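Local structure of fructose transport system repressor FruR (Pseudomonas putida, 3O74) at residues Q193-F196 with D197-A201. The protein probably binds specific DNA sites to repress or activate transcription, with fructose 1-phosphate as its preferred effector. Sequence-based numbering, arbitrary orientation.
Sequences QGVF and DTLQA
Four successive i to i+4 backbone bonds join Gln193-Phe196 to Asp197-Gln200 as consecutive turns of the alpha-helix 189-201. This helix is the crossover of a beta-alpha-beta unit between strands 183-186 and 210-214, in the sugar-binding domain of the LacI family. The bond from Leu199 N to Val195 O is 2.9 Å long and the straightest of the four, with an N-H...O angle of 168°. Gln200 N to Phe196 O is equally short but more bent.

On the apolar side, Val195 and Leu199 lie side by side and point the same way. Val195 CG1 stands anti to the backbone N (chi1 164°), and this branch meets Leu199 CD2 at 3.9 Å. Leu199 CD2 also reaches the edge of the Phe196 ring, near the ring plane, where it lies 4.2 Å from Phe196 CD1. One methyl thus touches the side chains four and three residues earlier, Val195 and Phe196. Val195 continues inward onto Leu184 and Thr186 of strand 183-186, while Leu199 also packs on Met170 of helix 163-177.

Asp197 lies one turn beyond Gln193. Its CG is anti to its own carbonyl carbon (chi1 -73°), which turns the carboxylate back along the helix, toward its preceding turn. The strongest polar partner of Asp197 is Arg163, whose NE forms a salt bridge to Asp197 OD2. In the second subunit, Gln218 NE2 hydrogen-bonds to Gln193 O and weakly to Asp197 OD1, so this face of the helix lies at the dimer contact. Phe196 also packs on that Gln218.

Gly194 O accepts the backbone bond of Thr198 N at 3.1 Å. Beside it, Asp197 CB rests 3.3 Å from the same Gly194 O.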
loop_
_atom_site.group_PDB
_atom_site.type_symbol
_atom_site.label_atom_id
_atom_site.label_comp_id
_atom_site.label_asym_id
_atom_site.label_seq_id
_atom_site.Cartn_x
_atom_site.Cartn_y
_atom_site.Cartn_z
ATOM N N GLN B 193 12.232 7.338 -1.632
ATOM C CA GLN B 193 11.255 8.422 -1.664
ATOM C C GLN B 193 11.779 9.652 -0.940
ATOM O O GLN B 193 11.561 10.784 -1.378
ATOM C CB GLN B 193 9.942 7.981 -1.027
ATOM C CG GLN B 193 9.190 6.928 -1.803
ATOM C CD GLN B 193 7.839 6.635 -1.188
ATOM O OE1 GLN B 193 6.995 7.522 -1.072
ATOM N NE2 GLN B 193 7.630 5.393 -0.783
ATOM N N GLY B 194 12.461 9.424 0.178
ATOM C CA GLY B 194 13.059 10.508 0.932
ATOM C C GLY B 194 14.196 11.127 0.145
ATOM O O GLY B 194 14.387 12.344 0.155
ATOM N N VAL B 195 14.953 10.276 -0.541
ATOM C CA VAL B 195 16.025 10.738 -1.410
ATOM C C VAL B 195 15.459 11.693 -2.460
ATOM O O VAL B 195 16.027 12.752 -2.712
ATOM C CB VAL B 195 16.737 9.560 -2.099
ATOM C CG1 VAL B 195 17.562 10.052 -3.274
ATOM C CG2 VAL B 195 17.610 8.794 -1.099
ATOM N N PHE B 196 14.334 11.321 -3.063
ATOM C CA PHE B 196 13.701 12.168 -4.066
ATOM C C PHE B 196 13.281 13.511 -3.485
ATOM O O PHE B 196 13.328 14.532 -4.171
ATOM C CB PHE B 196 12.485 11.471 -4.688
ATOM C CG PHE B 196 12.836 10.337 -5.610
ATOM C CD1 PHE B 196 14.078 10.285 -6.225
ATOM C CD2 PHE B 196 11.923 9.329 -5.871
ATOM C CE1 PHE B 196 14.410 9.243 -7.081
ATOM C CE2 PHE B 196 12.246 8.282 -6.729
ATOM C CZ PHE B 196 13.493 8.242 -7.335
ATOM N N ASP B 197 12.854 13.513 -2.226
ATOM C CA ASP B 197 12.478 14.762 -1.567
ATOM C C ASP B 197 13.679 15.685 -1.469
ATOM O O ASP B 197 13.583 16.891 -1.723
ATOM C CB ASP B 197 11.928 14.498 -0.169
ATOM C CG ASP B 197 10.541 13.901 -0.191
ATOM O OD1 ASP B 197 9.778 14.198 -1.133
ATOM O OD2 ASP B 197 10.215 13.131 0.738
ATOM N N THR B 198 14.814 15.110 -1.094
ATOM C CA THR B 198 16.035 15.884 -0.945
ATOM C C THR B 198 16.474 16.430 -2.296
ATOM O O THR B 198 16.806 17.606 -2.420
ATOM C CB THR B 198 17.160 15.041 -0.320
ATOM O OG1 THR B 198 16.767 14.639 0.999
ATOM C CG2 THR B 198 18.443 15.844 -0.235
ATOM N N LEU B 199 16.458 15.571 -3.311
ATOM C CA LEU B 199 16.838 15.967 -4.662
ATOM C C LEU B 199 15.965 17.106 -5.177
ATOM O O LEU B 199 16.450 18.028 -5.827
ATOM C CB LEU B 199 16.733 14.770 -5.607
ATOM C CG LEU B 199 17.986 13.913 -5.774
ATOM C CD1 LEU B 199 18.751 13.788 -4.465
ATOM C CD2 LEU B 199 17.628 12.551 -6.330
ATOM N N GLN B 200 14.672 17.041 -4.882
ATOM C CA GLN B 200 13.737 18.051 -5.364
ATOM C C GLN B 200 13.988 19.425 -4.750
ATOM O O GLN B 200 13.739 20.452 -5.381
ATOM C CB GLN B 200 12.298 17.606 -5.118
ATOM C CG GLN B 200 11.607 17.113 -6.369
ATOM C CD GLN B 200 10.644 18.131 -6.948
ATOM O OE1 GLN B 200 9.428 17.960 -6.875
ATOM N NE2 GLN B 200 11.185 19.198 -7.527
ATOM N N ALA B 201 14.480 19.438 -3.516
ATOM C CA ALA B 201 14.802 20.690 -2.842
ATOM C C ALA B 201 15.981 21.390 -3.517
ATOM O O ALA B 201 16.089 22.616 -3.475
ATOM C CB ALA B 201 15.089 20.450 -1.372
#